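Local coordinates for thioesterase superfamily (Jannaschia sp., PDB 2OAF), which probably hydrolyses thioesters such as acyl-coenzyme A conjugates, using a hotdog fold, at residues Q10-S15 / G114-V119; F42-I47 / T71-L76; A49-Y54 / G58-L63; W95-R98 / I104-R107. All coordinates share one frame; numbering follows the deposited sequence.

Interactions 2 and 3 use helix 39-54, which the antiparallel sheet wraps in a hotdog fold, and interaction 4 packs against it. In interaction 1 the R12-T116 pair lies on the sheet face turned away from that helix, though F118 CE1 reaches A43 CB of interaction 2 at 4.3 Å. W60 of interaction 3 lies against L44, I47 and F73 of interaction 2 (centres about 12 Å apart). I47 CD1 also reaches F106 CB at 3.8 Å, joining interaction 2 to interaction 4. Q10 and R12 bring the N-terminal loop onto W95 of interaction 4, R12 CB lying 3.3 Å from W95 CH2. The phosphate of interaction 2 marks the subunit interface; that of interaction 4 sits at a hairpin end.

Interaction 1 (Q10-S15 / G114-V119); sequences QPRPDS and GVTCFV
R12 lays the NH-bearing edge of its guanidinium against the hydroxyl of T116, tying the N-terminal loop to the outer face of the hotdog sheet, the one turned away from helix 39-54. The direct bond runs from R12 NH1 to T116 OG1 at 3.0 Å. Its geometry is close to ideal: the N-H...O angle is 166°, and the acceptor lies only 6° out of the guanidinium plane. R12 turns its CG between the backbone N and the carbonyl carbon (chi1 56°), and the chain then runs fully extended to NE, which carries the charged end across to strand 115-128.

NH1 has a second partner in a salt bridge to D109 of the adjoining strand, so the threonine shares this nitrogen with a carboxylate. Just beyond T116, C117 and F118 both face G110 in a classic beta bulge. The other guanidinium nitrogen works through solvent. R12 NH2 donates to a water at 3.1 Å that also lies in the guanidinium plane, and this water donates in turn to the carbonyl O of G114. The arginine edge is thereby held by a direct and a water-mediated route to one strand start. The same water meets T116 OG1 at 2.9 Å, closing a ring through both guanidinium nitrogens, the water and the hydroxyl.

Interaction 2 (F42-I47 / T71-L76); sequences FALEAI and TPFVRL. With PO4 (phosphate ion), chain D.
F73 sets the far end of its ring against L44 and I47, both on the central helix 39-54 of the hotdog fold, and so joins strand 69-80 to it. The apolar contacts come first. F73 CZ meets L44 CG obliquely at 3.9 Å and lies 4.1 Å from L44 CD1. I47 comes to the ring edge, near its plane, with CD1 at 4.3 Å from F73 CE2. F73 holds CG anti to its carbonyl carbon (chi1 -72°), which directs the ring at the helix, and W60 packs on it too. With an alanine here, the ring end would be gone and a gap would probably open beside L44 CG and I47 CD1.

Between F42-I47 and T71-L76 there is no hydrogen bond; the polar contacts run to the phosphate and the second subunit. Beyond the bulge at V74 and R75, R75 and L76 pair antiparallel with a strand of the second subunit, and R75 forms salt bridges to D79 and E77 of that subunit. A phosphate, probably from the crystallisation liquor, is bonded to T36 OG1 of the second subunit; related hotdog enzymes commonly bind substrate at such interfaces. The amide F73 N donates to phosphate O3 at 3.1 Å with an N-H...O angle of 158°, and P72 CA lies 3.4 Å from that same O3.

Interaction 3 (A49-Y54 / G58-L63); sequences AWWSEY and GGWYHL
One water oxygen receives two indole N-H groups, from W51 NE1 at 3.0 Å and from W60 NE1 at 3.2 Å, and so bridges two consecutive helices of the hotdog domain. The short segments of helices 39-54 and 59-65 approach to 8.3 Å between axes, with their directions 60° apart. The two indole nitrogens lie 3.3 Å from each other, W51 NE1 to W60 NE1, but both are donors; the water accepts from both. Between the five-membered rings the planes are inclined at 46°, an oblique pairing that is neither stack nor T-shape, and the W60 ring also meets that of W25 of the third subunit.

W51 is also held across the faces of its ring. L63 swings CG anti to its backbone N (chi1 -161°), which sets CD2 over one face, 3.8 Å from the centroid of the six-membered ring and almost on its normal, a CH-pi contact. W50 CZ3 lies over the opposite face, nearer the rim, so the indole is fixed from both sides.

The backbones come nearest at S52 and G59, CA to CA 4.2 Å. G59 has positive phi, which favours glycine, and a CB would sit close to S52 OG, which is 2.8 Å from G59 N. G58 N, one residue earlier, donates to a second water at 3.0 Å, which S52 OG meets only weakly.

Interaction 4 (W95-R98 / I104-R107); sequences WPTR and ITFR. With PO4 (phosphate ion), chain H.
R107 CB sits under one face of the W95 indole, 3.4 Å from the centroid of its six-membered ring, in a CH-pi contact. With chi2 -80° and chi3 -77°, the arginine chain folds back along the ring, bringing its guanidinium face to W95 CH2, 3.6 Å from R107 CZ. Beside them, the methyls of T97 and T105 meet, CG2 to CG2 at 3.5 Å.

The antiparallel backbone sets this register: W95 N reaches R107 O at 3.0 Å and R107 N reaches W95 O at 2.8 Å. T97 and R98 then share T105 in a classic beta bulge, T97 N bonding to T105 O at 2.8 Å.

Q10 OE1 accepts from W95 NE1, and D109 pairs with R107 NH1. Replacing W95 by an alanine would probably uncover the R107 chain and leave Q10 OE1 without its indole donor. R98 holds a phosphate, probably from the crystallisation liquor, by two bonds, NH2 to O1 at 3.0 Å and NH1 to O2 at 3.3 Å.

On the other face, P96 and F106 pack against helix 39-54, while strand 103-112 continues the sheet to strand 115-128.

Interaction 1 (Q10-S15 / G114-V119)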
loop_
_atom_site.group_PDB
_atom_site.type_symbol
_atom_site.label_atom_id
_atom_site.label_comp_id
_atom_site.label_asym_id
_atom_site.label_seq_id
_atom_site.Cartn_x
_atom_site.Cartn_y
_atom_site.Cartn_z
ATOM N N GLN B 10 -10.070 -25.432 -7.890
ATOM C CA GLN B 10 -11.032 -25.768 -8.947
ATOM C C GLN B 10 -10.936 -24.814 -10.164
ATOM O O GLN B 10 -10.709 -23.613 -9.991
ATOM C CB GLN B 10 -12.443 -25.786 -8.316
ATOM C CG GLN B 10 -13.586 -25.139 -9.125
ATOM C CD GLN B 10 -14.877 -24.952 -8.320
ATOM O OE1 GLN B 10 -15.194 -23.845 -7.921
ATOM N NE2 GLN B 10 -15.606 -26.044 -8.061
ATOM N N PRO B 11 -11.109 -25.337 -11.395
ATOM C CA PRO B 11 -11.058 -24.520 -12.622
ATOM C C PRO B 11 -12.190 -23.511 -12.635
ATOM O O PRO B 11 -13.238 -23.769 -12.056
ATOM C CB PRO B 11 -11.217 -25.546 -13.740
ATOM C CG PRO B 11 -11.876 -26.727 -13.089
ATOM C CD PRO B 11 -11.398 -26.755 -11.684
ATOM N N ARG B 12 -11.988 -22.370 -13.287
ATOM C CA ARG B 12 -12.971 -21.304 -13.219
ATOM C C ARG B 12 -14.141 -21.616 -14.115
ATOM O O ARG B 12 -13.952 -22.086 -15.220
ATOM C CB ARG B 12 -12.371 -19.946 -13.584
ATOM C CG ARG B 12 -11.691 -19.842 -14.911
ATOM C CD ARG B 12 -11.075 -18.459 -15.027
ATOM N NE ARG B 12 -10.377 -18.301 -16.287
ATOM C CZ ARG B 12 -9.060 -18.445 -16.481
ATOM N NH1 ARG B 12 -8.231 -18.704 -15.481
ATOM N NH2 ARG B 12 -8.559 -18.269 -17.709
ATOM N N PRO B 13 -15.358 -21.382 -13.615
ATOM C CA PRO B 13 -16.564 -21.604 -14.403
ATOM C C PRO B 13 -16.789 -20.478 -15.402
ATOM O O PRO B 13 -16.280 -19.365 -15.194
ATOM C CB PRO B 13 -17.666 -21.594 -13.337
ATOM C CG PRO B 13 -17.169 -20.648 -12.323
ATOM C CD PRO B 13 -15.684 -20.882 -12.264
ATOM N N ASP B 14 -17.549 -20.774 -16.458
ATOM C CA ASP B 14 -18.011 -19.777 -17.425
ATOM C C ASP B 14 -18.766 -18.643 -16.757
ATOM O O ASP B 14 -18.799 -17.536 -17.260
ATOM C CB ASP B 14 -18.992 -20.425 -18.406
ATOM C CG ASP B 14 -18.338 -21.414 -19.342
ATOM O OD1 ASP B 14 -17.279 -21.986 -18.976
ATOM O OD2 ASP B 14 -18.906 -21.626 -20.449
ATOM N N SER B 15 -19.415 -18.960 -15.640
ATOM C CA SER B 15 -20.270 -18.033 -14.900
ATOM C C SER B 15 -19.517 -17.040 -14.013
ATOM O O SER B 15 -20.149 -16.209 -13.383
ATOM C CB SER B 15 -21.233 -18.832 -13.995
ATOM O OG SER B 15 -20.567 -19.402 -12.857
ATOM N N GLY B 114 -5.582 -13.308 -21.477
ATOM C CA GLY B 114 -5.891 -14.745 -21.441
ATOM C C GLY B 114 -4.937 -15.674 -20.739
ATOM O O GLY B 114 -5.221 -16.865 -20.614
ATOM N N VAL B 115 -3.797 -15.149 -20.292
ATOM C CA VAL B 115 -2.837 -15.914 -19.515
ATOM C C VAL B 115 -3.201 -15.844 -18.038
ATOM O O VAL B 115 -3.366 -14.749 -17.485
ATOM C CB VAL B 115 -1.395 -15.324 -19.656
ATOM C CG1 VAL B 115 -0.361 -16.166 -18.865
ATOM C CG2 VAL B 115 -0.994 -15.212 -21.141
ATOM N N THR B 116 -3.290 -16.998 -17.381
ATOM C CA THR B 116 -3.576 -17.028 -15.954
ATOM C C THR B 116 -2.301 -16.730 -15.188
ATOM O O THR B 116 -1.371 -17.522 -15.154
ATOM C CB THR B 116 -4.143 -18.378 -15.539
ATOM O OG1 THR B 116 -5.349 -18.585 -16.260
ATOM C CG2 THR B 116 -4.429 -18.424 -14.015
ATOM N N CYS B 117 -2.250 -15.527 -14.640
ATOM C CA CYS B 117 -1.079 -15.055 -13.925
ATOM C C CYS B 117 -1.052 -15.576 -12.500
ATOM O O CYS B 117 0.025 -15.874 -11.964
ATOM C CB CYS B 117 -1.042 -13.540 -13.923
ATOM S SG CYS B 117 -0.953 -12.915 -15.621
ATOM N N PHE B 118 -2.212 -15.601 -11.847
ATOM C CA PHE B 118 -2.284 -16.180 -10.500
ATOM C C PHE B 118 -3.636 -16.822 -10.228
ATOM O O PHE B 118 -4.633 -16.499 -10.853
ATOM C CB PHE B 118 -1.941 -15.167 -9.397
ATOM C CG PHE B 118 -2.919 -14.017 -9.264
ATOM C CD1 PHE B 118 -4.150 -14.186 -8.661
ATOM C CD2 PHE B 118 -2.587 -12.765 -9.727
ATOM C CE1 PHE B 118 -5.053 -13.134 -8.549
ATOM C CE2 PHE B 118 -3.454 -11.689 -9.565
ATOM C CZ PHE B 118 -4.706 -11.886 -8.980
ATOM N N VAL B 119 -3.622 -17.784 -9.324
ATOM C CA VAL B 119 -4.820 -18.495 -8.924
ATOM C C VAL B 119 -4.825 -18.421 -7.401
ATOM O O VAL B 119 -3.824 -18.723 -6.760
ATOM C CB VAL B 119 -4.836 -19.943 -9.487
ATOM C CG1 VAL B 119 -4.322 -19.974 -10.968
ATOM C CG2 VAL B 119 -4.019 -20.870 -8.640
HETATM O O HOH W 1 -5.826 -18.802 -19.070
#

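Interaction 2 (F42-I47 / T71-L76)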
loop_
_atom_site.group_PDB
_atom_site.type_symbol
_atom_site.label_atom_id
_atom_site.label_comp_id
_atom_site.label_asym_id
_atom_site.label_seq_id
_atom_site.Cartn_x
_atom_site.Cartn_y
_atom_site.Cartn_z
ATOM N N PHE B 42 -5.178 -6.878 -5.029
ATOM C CA PHE B 42 -5.987 -6.953 -6.249
ATOM C C PHE B 42 -7.037 -8.046 -6.119
ATOM O O PHE B 42 -8.185 -7.858 -6.507
ATOM C CB PHE B 42 -5.153 -7.280 -7.493
ATOM C CG PHE B 42 -4.059 -6.294 -7.808
ATOM C CD1 PHE B 42 -4.174 -4.945 -7.491
ATOM C CD2 PHE B 42 -2.943 -6.715 -8.502
ATOM C CE1 PHE B 42 -3.171 -4.053 -7.821
ATOM C CE2 PHE B 42 -1.945 -5.822 -8.844
ATOM C CZ PHE B 42 -2.061 -4.488 -8.494
ATOM N N ALA B 43 -6.650 -9.202 -5.599
ATOM C CA ALA B 43 -7.611 -10.308 -5.449
ATOM C C ALA B 43 -8.751 -9.959 -4.476
ATOM O O ALA B 43 -9.923 -10.276 -4.717
ATOM C CB ALA B 43 -6.899 -11.602 -5.033
ATOM N N LEU B 44 -8.403 -9.278 -3.400
ATOM C CA LEU B 44 -9.383 -8.849 -2.412
ATOM C C LEU B 44 -10.340 -7.806 -2.977
ATOM O O LEU B 44 -11.549 -7.837 -2.708
ATOM C CB LEU B 44 -8.684 -8.368 -1.143
ATOM C CG LEU B 44 -8.450 -9.406 -0.024
ATOM C CD1 LEU B 44 -7.924 -10.707 -0.571
ATOM C CD2 LEU B 44 -7.491 -8.845 1.061
ATOM N N GLU B 45 -9.811 -6.890 -3.770
ATOM C CA GLU B 45 -10.628 -5.907 -4.478
ATOM C C GLU B 45 -11.693 -6.588 -5.372
ATOM O O GLU B 45 -12.834 -6.138 -5.467
ATOM C CB GLU B 45 -9.710 -4.992 -5.269
ATOM C CG GLU B 45 -10.398 -3.892 -6.088
ATOM C CD GLU B 45 -9.443 -3.223 -7.099
ATOM O OE1 GLU B 45 -8.233 -3.037 -6.728
ATOM O OE2 GLU B 45 -9.914 -2.918 -8.236
ATOM N N ALA B 46 -11.300 -7.693 -5.996
ATOM C CA ALA B 46 -12.168 -8.509 -6.816
ATOM C C ALA B 46 -13.308 -9.102 -5.999
ATOM O O ALA B 46 -14.476 -9.154 -6.449
ATOM C CB ALA B 46 -11.354 -9.620 -7.460
ATOM N N ILE B 47 -12.976 -9.609 -4.818
ATOM C CA ILE B 47 -13.978 -10.195 -3.935
ATOM C C ILE B 47 -14.925 -9.095 -3.432
ATOM O O ILE B 47 -16.134 -9.276 -3.392
ATOM C CB ILE B 47 -13.305 -10.933 -2.731
ATOM C CG1 ILE B 47 -12.474 -12.154 -3.213
ATOM C CG2 ILE B 47 -14.361 -11.315 -1.664
ATOM C CD1 ILE B 47 -11.580 -12.823 -2.118
ATOM N N THR B 71 -16.955 -10.097 7.280
ATOM C CA THR B 71 -16.444 -11.343 6.703
ATOM C C THR B 71 -14.918 -11.335 6.803
ATOM O O THR B 71 -14.231 -11.335 5.811
ATOM C CB THR B 71 -16.937 -11.615 5.252
ATOM O OG1 THR B 71 -16.336 -10.709 4.317
ATOM C CG2 THR B 71 -18.433 -11.532 5.145
ATOM N N PRO B 72 -14.394 -11.362 8.032
ATOM C CA PRO B 72 -12.934 -11.370 8.199
ATOM C C PRO B 72 -12.267 -12.616 7.584
ATOM O O PRO B 72 -12.850 -13.692 7.581
ATOM C CB PRO B 72 -12.751 -11.314 9.728
ATOM C CG PRO B 72 -14.038 -11.823 10.288
ATOM C CD PRO B 72 -15.106 -11.413 9.328
ATOM N N PHE B 73 -11.047 -12.454 7.087
ATOM C CA PHE B 73 -10.314 -13.573 6.498
ATOM C C PHE B 73 -9.670 -14.463 7.525
ATOM O O PHE B 73 -9.138 -13.999 8.537
ATOM C CB PHE B 73 -9.249 -13.072 5.530
ATOM C CG PHE B 73 -9.831 -12.532 4.277
ATOM C CD1 PHE B 73 -10.294 -11.227 4.223
ATOM C CD2 PHE B 73 -9.984 -13.345 3.166
ATOM C CE1 PHE B 73 -10.878 -10.722 3.081
ATOM C CE2 PHE B 73 -10.564 -12.836 2.010
ATOM C CZ PHE B 73 -11.006 -11.511 1.975
ATOM N N VAL B 74 -9.717 -15.760 7.262
ATOM C CA VAL B 74 -9.039 -16.741 8.119
ATOM C C VAL B 74 -7.957 -17.518 7.354
ATOM O O VAL B 74 -7.071 -18.095 7.970
ATOM C CB VAL B 74 -10.023 -17.693 8.822
ATOM C CG1 VAL B 74 -10.859 -16.928 9.856
ATOM C CG2 VAL B 74 -10.910 -18.414 7.823
ATOM N N ARG B 75 -8.014 -17.504 6.026
ATOM C CA ARG B 75 -6.976 -18.116 5.206
ATOM C C ARG B 75 -6.928 -17.523 3.811
ATOM O O ARG B 75 -7.952 -17.107 3.242
ATOM C CB ARG B 75 -7.188 -19.627 5.107
ATOM C CG ARG B 75 -6.160 -20.367 4.215
ATOM C CD ARG B 75 -6.314 -21.892 4.360
ATOM N NE ARG B 75 -5.550 -22.597 3.321
ATOM C CZ ARG B 75 -4.248 -22.868 3.393
ATOM N NH1 ARG B 75 -3.547 -22.539 4.465
ATOM N NH2 ARG B 75 -3.641 -23.495 2.381
ATOM N N LEU B 76 -5.721 -17.462 3.268
ATOM C CA LEU B 76 -5.556 -17.195 1.833
ATOM C C LEU B 76 -4.386 -18.014 1.259
ATOM O O LEU B 76 -3.393 -18.307 1.957
ATOM C CB LEU B 76 -5.388 -15.719 1.584
ATOM C CG LEU B 76 -4.138 -14.942 1.950
ATOM C CD1 LEU B 76 -3.065 -15.156 0.960
ATOM C CD2 LEU B 76 -4.490 -13.444 1.962
HETATM P P PO4 D . -9.541 -8.151 7.947
HETATM O O1 PO4 D . -8.316 -8.120 8.817
HETATM O O2 PO4 D . -9.131 -7.728 6.548
HETATM O O3 PO4 D . -10.065 -9.585 7.937
HETATM O O4 PO4 D . -10.622 -7.217 8.489
#

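Interaction 3 (A49-Y54 / G58-L63)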
loop_
_atom_site.group_PDB
_atom_site.type_symbol
_atom_site.label_atom_id
_atom_site.label_comp_id
_atom_site.label_asym_id
_atom_site.label_seq_id
_atom_site.Cartn_x
_atom_site.Cartn_y
_atom_site.Cartn_z
ATOM N N ALA B 49 -15.673 -6.466 -5.058
ATOM C CA ALA B 49 -16.517 -6.177 -6.224
ATOM C C ALA B 49 -17.603 -7.243 -6.438
ATOM O O ALA B 49 -18.681 -6.953 -6.955
ATOM C CB ALA B 49 -15.652 -5.990 -7.533
ATOM N N TRP B 50 -17.302 -8.482 -6.063
ATOM C CA TRP B 50 -18.297 -9.572 -6.147
ATOM C C TRP B 50 -19.455 -9.242 -5.214
ATOM O O TRP B 50 -20.605 -9.314 -5.583
ATOM C CB TRP B 50 -17.673 -10.937 -5.809
ATOM C CG TRP B 50 -18.573 -12.098 -6.021
ATOM C CD1 TRP B 50 -18.613 -12.926 -7.121
ATOM C CD2 TRP B 50 -19.577 -12.593 -5.110
ATOM N NE1 TRP B 50 -19.592 -13.902 -6.941
ATOM C CE2 TRP B 50 -20.201 -13.705 -5.729
ATOM C CE3 TRP B 50 -20.007 -12.207 -3.848
ATOM C CZ2 TRP B 50 -21.213 -14.396 -5.132
ATOM C CZ3 TRP B 50 -21.041 -12.930 -3.233
ATOM C CH2 TRP B 50 -21.621 -13.988 -3.870
ATOM N N TRP B 51 -19.133 -8.849 -3.996
ATOM C CA TRP B 51 -20.167 -8.449 -3.046
ATOM C C TRP B 51 -20.982 -7.275 -3.553
ATOM O O TRP B 51 -22.177 -7.243 -3.373
ATOM C CB TRP B 51 -19.551 -8.114 -1.679
ATOM C CG TRP B 51 -19.102 -9.294 -0.938
ATOM C CD1 TRP B 51 -17.831 -9.689 -0.741
ATOM C CD2 TRP B 51 -19.931 -10.244 -0.271
ATOM N NE1 TRP B 51 -17.792 -10.820 0.019
ATOM C CE2 TRP B 51 -19.073 -11.197 0.316
ATOM C CE3 TRP B 51 -21.309 -10.384 -0.118
ATOM C CZ2 TRP B 51 -19.543 -12.284 1.059
ATOM C CZ3 TRP B 51 -21.787 -11.485 0.629
ATOM C CH2 TRP B 51 -20.891 -12.416 1.204
ATOM N N SER B 52 -20.335 -6.285 -4.147
ATOM C CA SER B 52 -21.074 -5.161 -4.731
ATOM C C SER B 52 -22.054 -5.633 -5.797
ATOM O O SER B 52 -23.159 -5.161 -5.870
ATOM C CB SER B 52 -20.125 -4.146 -5.357
ATOM O OG SER B 52 -19.460 -3.441 -4.346
ATOM N N GLU B 53 -21.617 -6.565 -6.628
ATOM C CA GLU B 53 -22.421 -7.036 -7.727
ATOM C C GLU B 53 -23.650 -7.819 -7.246
ATOM O O GLU B 53 -24.747 -7.628 -7.760
ATOM C CB GLU B 53 -21.551 -7.926 -8.634
ATOM C CG GLU B 53 -22.248 -8.474 -9.852
ATOM C CD GLU B 53 -22.664 -7.402 -10.842
ATOM O OE1 GLU B 53 -22.048 -6.303 -10.850
ATOM O OE2 GLU B 53 -23.615 -7.686 -11.614
ATOM N N TYR B 54 -23.460 -8.716 -6.282
ATOM C CA TYR B 54 -24.531 -9.653 -5.889
ATOM C C TYR B 54 -25.240 -9.325 -4.588
ATOM O O TYR B 54 -26.357 -9.787 -4.381
ATOM C CB TYR B 54 -23.991 -11.088 -5.891
ATOM C CG TYR B 54 -23.532 -11.483 -7.293
ATOM C CD1 TYR B 54 -24.455 -11.634 -8.308
ATOM C CD2 TYR B 54 -22.184 -11.624 -7.611
ATOM C CE1 TYR B 54 -24.070 -11.973 -9.578
ATOM C CE2 TYR B 54 -21.777 -11.950 -8.901
ATOM C CZ TYR B 54 -22.730 -12.127 -9.880
ATOM O OH TYR B 54 -22.385 -12.463 -11.178
ATOM N N GLY B 58 -21.102 -0.805 -2.794
ATOM C CA GLY B 58 -20.282 -0.520 -1.595
ATOM C C GLY B 58 -19.610 -1.743 -0.977
ATOM O O GLY B 58 -18.990 -1.651 0.091
ATOM N N GLY B 59 -19.751 -2.904 -1.607
ATOM C CA GLY B 59 -18.960 -4.060 -1.216
ATOM C C GLY B 59 -18.959 -4.378 0.281
ATOM O O GLY B 59 -20.007 -4.369 0.933
ATOM N N TRP B 60 -17.775 -4.670 0.827
ATOM C CA TRP B 60 -17.621 -4.945 2.248
ATOM C C TRP B 60 -18.029 -3.764 3.145
ATOM O O TRP B 60 -18.522 -3.965 4.249
ATOM C CB TRP B 60 -16.180 -5.327 2.573
ATOM C CG TRP B 60 -15.730 -6.679 2.120
ATOM C CD1 TRP B 60 -16.435 -7.848 2.199
ATOM C CD2 TRP B 60 -14.443 -7.027 1.554
ATOM N NE1 TRP B 60 -15.666 -8.895 1.713
ATOM C CE2 TRP B 60 -14.441 -8.415 1.336
ATOM C CE3 TRP B 60 -13.282 -6.302 1.267
ATOM C CZ2 TRP B 60 -13.343 -9.086 0.806
ATOM C CZ3 TRP B 60 -12.194 -6.967 0.740
ATOM C CH2 TRP B 60 -12.235 -8.351 0.511
ATOM N N TYR B 61 -17.806 -2.540 2.674
ATOM C CA TYR B 61 -18.139 -1.331 3.461
ATOM C C TYR B 61 -19.633 -1.300 3.739
ATOM O O TYR B 61 -20.048 -1.136 4.880
ATOM C CB TYR B 61 -17.685 -0.076 2.694
ATOM C CG TYR B 61 -17.724 1.274 3.414
ATOM C CD1 TYR B 61 -16.646 1.711 4.153
ATOM C CD2 TYR B 61 -18.831 2.133 3.297
ATOM C CE1 TYR B 61 -16.647 2.953 4.758
ATOM C CE2 TYR B 61 -18.840 3.394 3.916
ATOM C CZ TYR B 61 -17.755 3.778 4.651
ATOM O OH TYR B 61 -17.722 5.005 5.256
ATOM N N HIS B 62 -20.424 -1.480 2.684
ATOM C CA HIS B 62 -21.881 -1.608 2.786
ATOM C C HIS B 62 -22.271 -2.826 3.639
ATOM O O HIS B 62 -23.044 -2.693 4.579
ATOM C CB HIS B 62 -22.456 -1.698 1.366
ATOM C CG HIS B 62 -23.912 -2.038 1.304
ATOM N ND1 HIS B 62 -24.879 -1.290 1.939
ATOM C CD2 HIS B 62 -24.566 -3.040 0.661
ATOM C CE1 HIS B 62 -26.066 -1.832 1.712
ATOM N NE2 HIS B 62 -25.903 -2.890 0.931
ATOM N N LEU B 63 -21.700 -3.999 3.334
ATOM C CA LEU B 63 -21.983 -5.234 4.093
ATOM C C LEU B 63 -21.781 -5.075 5.599
ATOM O O LEU B 63 -22.654 -5.418 6.411
ATOM C CB LEU B 63 -21.086 -6.366 3.576
ATOM C CG LEU B 63 -21.468 -7.812 3.878
ATOM C CD1 LEU B 63 -22.907 -8.153 3.433
ATOM C CD2 LEU B 63 -20.453 -8.754 3.233
HETATM O O HOH W 2 -15.890 -12.063 1.952
HETATM O O HOH W 3 -19.755 -0.314 -5.414
#

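Interaction 4 (W95-R98 / I104-R107)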
loop_
_atom_site.group_PDB
_atom_site.type_symbol
_atom_site.label_atom_id
_atom_site.label_comp_id
_atom_site.label_asym_id
_atom_site.label_seq_id
_atom_site.Cartn_x
_atom_site.Cartn_y
_atom_site.Cartn_z
ATOM N N TRP B 95 -15.331 -16.120 -7.961
ATOM C CA TRP B 95 -16.542 -16.840 -7.613
ATOM C C TRP B 95 -16.405 -17.563 -6.284
ATOM O O TRP B 95 -15.299 -17.881 -5.877
ATOM C CB TRP B 95 -16.892 -17.860 -8.717
ATOM C CG TRP B 95 -15.969 -19.023 -8.789
ATOM C CD1 TRP B 95 -16.200 -20.262 -8.295
ATOM C CD2 TRP B 95 -14.650 -19.060 -9.376
ATOM N NE1 TRP B 95 -15.124 -21.079 -8.551
ATOM C CE2 TRP B 95 -14.155 -20.370 -9.201
ATOM C CE3 TRP B 95 -13.839 -18.113 -10.008
ATOM C CZ2 TRP B 95 -12.895 -20.772 -9.652
ATOM C CZ3 TRP B 95 -12.579 -18.514 -10.475
ATOM C CH2 TRP B 95 -12.120 -19.834 -10.275
ATOM N N PRO B 96 -17.546 -17.851 -5.632
ATOM C CA PRO B 96 -17.533 -18.668 -4.426
ATOM C C PRO B 96 -17.456 -20.132 -4.791
ATOM O O PRO B 96 -18.292 -20.630 -5.550
ATOM C CB PRO B 96 -18.879 -18.375 -3.787
ATOM C CG PRO B 96 -19.767 -18.021 -4.947
ATOM C CD PRO B 96 -18.907 -17.388 -5.972
ATOM N N THR B 97 -16.470 -20.812 -4.232
ATOM C CA THR B 97 -16.246 -22.206 -4.504
ATOM C C THR B 97 -16.940 -23.089 -3.459
ATOM O O THR B 97 -17.249 -24.253 -3.721
ATOM C CB THR B 97 -14.716 -22.502 -4.652
ATOM O OG1 THR B 97 -14.528 -23.777 -5.279
ATOM C CG2 THR B 97 -13.953 -22.437 -3.313
ATOM N N ARG B 98 -17.230 -22.510 -2.295
ATOM C CA ARG B 98 -17.753 -23.254 -1.185
ATOM C C ARG B 98 -18.373 -22.341 -0.133
ATOM O O ARG B 98 -17.841 -21.277 0.142
ATOM C CB ARG B 98 -16.570 -24.026 -0.586
ATOM C CG ARG B 98 -16.780 -24.454 0.816
ATOM C CD ARG B 98 -15.696 -25.378 1.334
ATOM N NE ARG B 98 -16.330 -26.268 2.300
ATOM C CZ ARG B 98 -16.776 -25.873 3.495
ATOM N NH1 ARG B 98 -16.612 -24.605 3.914
ATOM N NH2 ARG B 98 -17.361 -26.756 4.285
ATOM N N ILE B 104 -16.953 -19.104 4.064
ATOM C CA ILE B 104 -17.089 -19.062 2.618
ATOM C C ILE B 104 -15.693 -19.028 2.005
ATOM O O ILE B 104 -14.803 -18.412 2.567
ATOM C CB ILE B 104 -17.899 -17.812 2.199
ATOM C CG1 ILE B 104 -18.233 -17.850 0.691
ATOM C CG2 ILE B 104 -17.152 -16.488 2.593
ATOM C CD1 ILE B 104 -19.119 -16.708 0.253
ATOM N N THR B 105 -15.493 -19.698 0.876
ATOM C CA THR B 105 -14.228 -19.612 0.164
ATOM C C THR B 105 -14.490 -19.098 -1.231
ATOM O O THR B 105 -15.331 -19.634 -1.970
ATOM C CB THR B 105 -13.507 -20.949 0.083
ATOM O OG1 THR B 105 -13.268 -21.440 1.404
ATOM C CG2 THR B 105 -12.180 -20.828 -0.696
ATOM N N PHE B 106 -13.758 -18.038 -1.564
ATOM C CA PHE B 106 -13.762 -17.437 -2.879
ATOM C C PHE B 106 -12.512 -17.852 -3.597
ATOM O O PHE B 106 -11.418 -17.808 -3.008
ATOM C CB PHE B 106 -13.760 -15.912 -2.775
ATOM C CG PHE B 106 -15.087 -15.334 -2.366
ATOM C CD1 PHE B 106 -16.050 -15.052 -3.305
ATOM C CD2 PHE B 106 -15.364 -15.071 -1.044
ATOM C CE1 PHE B 106 -17.271 -14.512 -2.934
ATOM C CE2 PHE B 106 -16.578 -14.520 -0.679
ATOM C CZ PHE B 106 -17.527 -14.242 -1.638
ATOM N N ARG B 107 -12.685 -18.191 -4.874
ATOM C CA ARG B 107 -11.604 -18.308 -5.830
ATOM C C ARG B 107 -11.486 -17.029 -6.637
ATOM O O ARG B 107 -12.501 -16.408 -6.977
ATOM C CB ARG B 107 -11.896 -19.457 -6.778
ATOM C CG ARG B 107 -11.660 -20.803 -6.191
ATOM C CD ARG B 107 -10.172 -21.216 -6.195
ATOM N NE ARG B 107 -9.766 -21.641 -7.522
ATOM C CZ ARG B 107 -9.155 -20.878 -8.427
ATOM N NH1 ARG B 107 -8.805 -19.641 -8.140
ATOM N NH2 ARG B 107 -8.888 -21.376 -9.623
HETATM P P PO4 H . -17.374 -24.535 7.829
HETATM O O1 PO4 H . -17.459 -25.926 7.217
HETATM O O2 PO4 H . -17.775 -23.519 6.790
HETATM O O3 PO4 H . -18.325 -24.510 9.019
HETATM O O4 PO4 H . -15.947 -24.221 8.246
HETATM O O HOH W 4 -15.116 -22.516 3.307
#